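Local coordinates for protein ectonucleoside triphosphate diphosphohydrolase 4 (Homo sapiens, PDB 6WG5) that belongs to the GDA1/CD39 nucleoside phosphatase family and is built on the actin-like ATPase fold, at residues T230-E235 / Y274-L279; E249-L254 / G368-P373. All coordinates share one frame; numbering follows the deposited sequence.

Interaction 1. Residues T230-E235 / Y274-L279; sequences TQIAYE and YVATFL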
# COMPACT_ATOMS: atom_id res chain seq x y z
N THR A 230 -3.66 -7.86 4.35
CA THR A 230 -2.29 -7.46 4.65
C THR A 230 -1.48 -7.54 3.37
O THR A 230 -1.54 -8.55 2.66
CB THR A 230 -1.68 -8.35 5.74
OG1 THR A 230 -2.42 -8.19 6.96
CG2 THR A 230 -0.22 -7.98 5.98
N GLN A 231 -0.74 -6.48 3.07
CA GLN A 231 0.06 -6.40 1.86
C GLN A 231 1.52 -6.16 2.22
O GLN A 231 1.82 -5.45 3.18
CB GLN A 231 -0.44 -5.28 0.93
CG GLN A 231 0.16 -5.34 -0.47
CD GLN A 231 -0.15 -4.09 -1.29
OE1 GLN A 231 0.22 -2.98 -0.91
NE2 GLN A 231 -0.82 -4.28 -2.41
N ILE A 232 2.41 -6.75 1.44
CA ILE A 232 3.85 -6.59 1.62
C ILE A 232 4.49 -6.43 0.25
O ILE A 232 4.16 -7.17 -0.69
CB ILE A 232 4.46 -7.79 2.38
CG1 ILE A 232 5.97 -7.61 2.54
CG2 ILE A 232 4.15 -9.09 1.67
CD1 ILE A 232 6.62 -8.61 3.48
N ALA A 233 5.41 -5.47 0.14
CA ALA A 233 6.12 -5.25 -1.11
C ALA A 233 7.54 -4.80 -0.81
O ALA A 233 7.74 -3.91 0.02
CB ALA A 233 5.41 -4.21 -1.98
N TYR A 234 8.52 -5.41 -1.48
CA TYR A 234 9.90 -5.00 -1.30
C TYR A 234 10.73 -5.45 -2.49
O TYR A 234 10.32 -6.31 -3.28
CB TYR A 234 10.49 -5.57 -0.00
CG TYR A 234 10.35 -7.07 0.14
CD1 TYR A 234 11.36 -7.92 -0.27
CD2 TYR A 234 9.21 -7.63 0.70
CE1 TYR A 234 11.24 -9.29 -0.13
CE2 TYR A 234 9.08 -8.99 0.85
CZ TYR A 234 10.10 -9.82 0.43
OH TYR A 234 9.96 -11.18 0.58
N GLU A 235 11.91 -4.85 -2.61
CA GLU A 235 12.83 -5.17 -3.69
C GLU A 235 13.62 -6.43 -3.36
O GLU A 235 14.00 -6.65 -2.20
CB GLU A 235 13.79 -4.01 -3.94
CG GLU A 235 14.83 -4.28 -5.02
CD GLU A 235 15.85 -3.17 -5.15
OE1 GLU A 235 15.72 -2.15 -4.44
OE2 GLU A 235 16.79 -3.32 -5.97
N TYR A 274 8.94 -7.75 -5.19
CA TYR A 274 8.01 -8.79 -4.76
C TYR A 274 6.79 -8.13 -4.14
O TYR A 274 6.92 -7.22 -3.33
CB TYR A 274 8.69 -9.72 -3.76
CG TYR A 274 7.75 -10.61 -2.97
CD1 TYR A 274 7.35 -10.27 -1.69
CD2 TYR A 274 7.29 -11.81 -3.50
CE1 TYR A 274 6.51 -11.08 -0.96
CE2 TYR A 274 6.44 -12.63 -2.77
CZ TYR A 274 6.06 -12.26 -1.50
OH TYR A 274 5.22 -13.07 -0.77
N VAL A 275 5.60 -8.59 -4.53
CA VAL A 275 4.34 -8.03 -4.05
C VAL A 275 3.41 -9.18 -3.70
O VAL A 275 3.15 -10.06 -4.54
CB VAL A 275 3.68 -7.11 -5.10
CG1 VAL A 275 2.36 -6.56 -4.58
CG2 VAL A 275 4.62 -5.98 -5.47
N ALA A 276 2.91 -9.18 -2.47
CA ALA A 276 1.98 -10.21 -2.02
C ALA A 276 0.84 -9.56 -1.24
O ALA A 276 1.09 -8.69 -0.40
CB ALA A 276 2.68 -11.26 -1.14
N THR A 277 -0.38 -9.98 -1.53
CA THR A 277 -1.58 -9.51 -0.84
C THR A 277 -2.29 -10.71 -0.24
O THR A 277 -2.44 -11.74 -0.91
CB THR A 277 -2.51 -8.76 -1.80
OG1 THR A 277 -1.75 -7.80 -2.55
CG2 THR A 277 -3.60 -8.04 -1.03
N PHE A 278 -2.72 -10.59 1.01
CA PHE A 278 -3.30 -11.70 1.76
C PHE A 278 -4.71 -11.32 2.20
O PHE A 278 -4.89 -10.63 3.21
CB PHE A 278 -2.42 -12.06 2.95
CG PHE A 278 -1.03 -12.49 2.56
CD1 PHE A 278 -0.77 -13.80 2.21
CD2 PHE A 278 0.01 -11.57 2.53
CE1 PHE A 278 0.51 -14.20 1.84
CE2 PHE A 278 1.29 -11.96 2.16
CZ PHE A 278 1.54 -13.28 1.82
N LEU A 279 -5.71 -11.77 1.44
CA LEU A 279 -7.10 -11.52 1.79
C LEU A 279 -7.48 -12.30 3.04
O LEU A 279 -7.18 -13.49 3.15
CB LEU A 279 -8.01 -11.91 0.62
CG LEU A 279 -8.41 -10.80 -0.37
CD1 LEU A 279 -9.47 -9.91 0.24
CD2 LEU A 279 -7.20 -9.98 -0.80

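Interaction 2. Residues E249-L254 / G368-P373; sequences EVAKNL and GVYQPP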
# COMPACT_ATOMS: atom_id res chain seq x y z
N GLU A 249 7.05 -21.02 -10.67
CA GLU A 249 5.77 -20.66 -11.26
C GLU A 249 4.97 -19.77 -10.31
O GLU A 249 4.34 -18.79 -10.75
CB GLU A 249 4.97 -21.92 -11.61
CG GLU A 249 5.67 -22.85 -12.59
CD GLU A 249 6.03 -22.16 -13.90
OE1 GLU A 249 5.28 -21.25 -14.32
OE2 GLU A 249 7.06 -22.53 -14.50
N VAL A 250 4.98 -20.09 -9.02
CA VAL A 250 4.31 -19.24 -8.04
C VAL A 250 5.02 -17.90 -7.93
O VAL A 250 4.38 -16.84 -7.91
CB VAL A 250 4.25 -19.96 -6.68
CG1 VAL A 250 3.85 -19.00 -5.56
CG2 VAL A 250 3.27 -21.13 -6.75
N ALA A 251 6.36 -17.92 -7.88
CA ALA A 251 7.11 -16.68 -7.70
C ALA A 251 6.97 -15.76 -8.90
O ALA A 251 6.95 -14.53 -8.75
CB ALA A 251 8.58 -17.00 -7.43
N LYS A 252 6.89 -16.33 -10.11
CA LYS A 252 6.64 -15.52 -11.30
C LYS A 252 5.49 -14.55 -11.07
O LYS A 252 5.58 -13.36 -11.40
CB LYS A 252 6.32 -16.42 -12.50
CG LYS A 252 7.52 -17.04 -13.20
CD LYS A 252 7.05 -17.90 -14.38
CE LYS A 252 8.21 -18.51 -15.15
NZ LYS A 252 8.96 -19.51 -14.34
N ASN A 253 4.40 -15.04 -10.48
CA ASN A 253 3.20 -14.24 -10.31
C ASN A 253 3.33 -13.21 -9.20
O ASN A 253 2.53 -12.27 -9.15
CB ASN A 253 2.01 -15.16 -10.03
CG ASN A 253 0.68 -14.51 -10.35
OD1 ASN A 253 0.55 -13.80 -11.35
ND2 ASN A 253 -0.31 -14.74 -9.50
N LEU A 254 4.30 -13.36 -8.30
CA LEU A 254 4.50 -12.44 -7.19
C LEU A 254 5.70 -11.53 -7.38
O LEU A 254 6.04 -10.77 -6.47
CB LEU A 254 4.64 -13.22 -5.88
CG LEU A 254 3.51 -14.20 -5.56
CD1 LEU A 254 3.79 -14.90 -4.24
CD2 LEU A 254 2.17 -13.48 -5.52
N GLY A 368 0.90 -20.26 3.25
CA GLY A 368 1.77 -21.06 2.41
C GLY A 368 2.24 -20.38 1.14
O GLY A 368 2.64 -21.06 0.20
N VAL A 369 2.22 -19.06 1.10
CA VAL A 369 2.62 -18.31 -0.09
C VAL A 369 4.13 -18.12 -0.07
O VAL A 369 4.72 -17.89 0.99
CB VAL A 369 1.89 -16.96 -0.16
CG1 VAL A 369 2.42 -16.11 -1.30
CG2 VAL A 369 0.39 -17.18 -0.32
N TYR A 370 4.74 -18.22 -1.24
CA TYR A 370 6.19 -18.08 -1.34
C TYR A 370 6.62 -16.66 -1.01
O TYR A 370 5.93 -15.69 -1.35
CB TYR A 370 6.67 -18.46 -2.74
CG TYR A 370 8.08 -18.02 -3.03
CD1 TYR A 370 9.17 -18.73 -2.54
CD2 TYR A 370 8.33 -16.88 -3.79
CE1 TYR A 370 10.46 -18.32 -2.80
CE2 TYR A 370 9.62 -16.47 -4.06
CZ TYR A 370 10.68 -17.20 -3.56
OH TYR A 370 11.97 -16.79 -3.82
N GLN A 371 7.77 -16.54 -0.35
CA GLN A 371 8.34 -15.25 -0.00
C GLN A 371 9.84 -15.26 -0.30
O GLN A 371 10.56 -16.10 0.25
CB GLN A 371 8.09 -14.92 1.47
CG GLN A 371 8.67 -13.59 1.92
CD GLN A 371 8.36 -13.27 3.36
OE1 GLN A 371 7.20 -13.13 3.74
NE2 GLN A 371 9.40 -13.14 4.18
N PRO A 372 10.35 -14.37 -1.15
CA PRO A 372 11.78 -14.35 -1.40
C PRO A 372 12.54 -13.98 -0.15
O PRO A 372 12.03 -13.23 0.71
CB PRO A 372 11.93 -13.29 -2.50
CG PRO A 372 10.58 -13.05 -3.04
CD PRO A 372 9.64 -13.34 -1.93
N PRO A 373 13.77 -14.45 0.00
CA PRO A 373 14.53 -14.12 1.21
C PRO A 373 14.75 -12.62 1.32
O PRO A 373 14.97 -11.93 0.33
CB PRO A 373 15.85 -14.88 1.01
CG PRO A 373 15.98 -15.03 -0.47
CD PRO A 373 14.58 -15.21 -0.97

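Interaction 1. Residues T230-E235 / Y274-L279
Tyr-274 opens the pairing: its N donates to Tyr-234 O at 2.8 Å and its O accepts from Tyr-234 N, a hydrogen-bonded antiparallel pair inside a mixed sheet of the actin-like fold. Its ring meets that of Tyr-234 obliquely, planes 50° apart, with CD1 lying 3.3 Å from Tyr-234 CE2. As a directly paired couple they lie on one face; Tyr-274, with CG opposite its backbone N (chi1 165°), leans its ring across to that of Tyr-234. Val-275, in a non-hydrogen-bonded pair, puts CG2 4.0 Å from Ala-233 CB on the other face. Ala-276 exchanges two nearly straight bonds with Ile-232, Ala-276 N to Ile-232 O and Ile-232 N to Ala-276 O, each 3.0 Å. Its CB sits 3.8 Å from Ile-232 CG2. Thr-277 OG1 lies beside the extended Gln-231 side chain, 3.6 Å from its NE2 and not hydrogen-bonded to it. Phe-278 N reaches Thr-230 O at 2.9 Å, and the same oxygen lies at the edge of the phenylalanine ring, near its plane; Ile-232 CG2 touches that edge too. Six backbone bonds thus fix the register, satisfying the N and O atoms of the three hydrogen-bonded pairs beside a buried, largely apolar face.

Interaction 2. Residues E249-L254 / G368-P373
Residues 249-254 of helix 245-254 run past an irregular loop, 368-373, with Ala-251 and Tyr-370 the nearest pair at 6.6 Å between their CA atoms. This is helix-on-loop packing at the edge of the actin-like fold, and no hydrogen bond joins the two segments. Leu-254 N bonds to Ala-251 O, three residues back; the loop backbone is extended from Val-369 onward. Tyr-370 has the largest share of the contact. Its CB meets Val-250 CG1 at 4.0 Å, the two side chains crossing at a slant, and further out its CE2 comes to 3.6 Å from Ala-251 CB, a methyl that approaches the ring obliquely. With CG opposite the backbone N (chi1 165°), the ring passes across the helix and brings CD2 as well as CE2 to that methyl, and the nitrogen of Pro-372 covers one of its faces near the rim. Phe-242 adds to the packing on Ala-251, and Val-240 to that on Tyr-370. On the helix side, Leu-254 holds CG beside its backbone N and sends out an extended branch. The end of that branch, CD1, rests 3.5 Å from Val-369 CG1 and 3.7 Å from Tyr-370 O.

Interaction 1 lies deep in the chain, two neighbouring strands of one sheet joined mainly by main-chain hydrogen bonds; interaction 2 lies nearer the surface, where segment 249-254 and a loop touch mainly through apolar side chains, with no hydrogen bond between them. The two share a boundary. Hydroxyls of the buried strand pair make probable hydrogen bonds to loop carbonyls: Tyr-274 OH to Tyr-370 O, 2.8 Å, and Tyr-234 OH to Pro-372 O, 2.9 Å. With these bonds, Phe-278 on Val-369 and Tyr-274 on Pro-372, the loop lies along the face bearing Tyr-234, Tyr-274 and Phe-278. Leu-254 bonds through its backbone to Val-275, tying segment 249-254 to strand 270-279 as well.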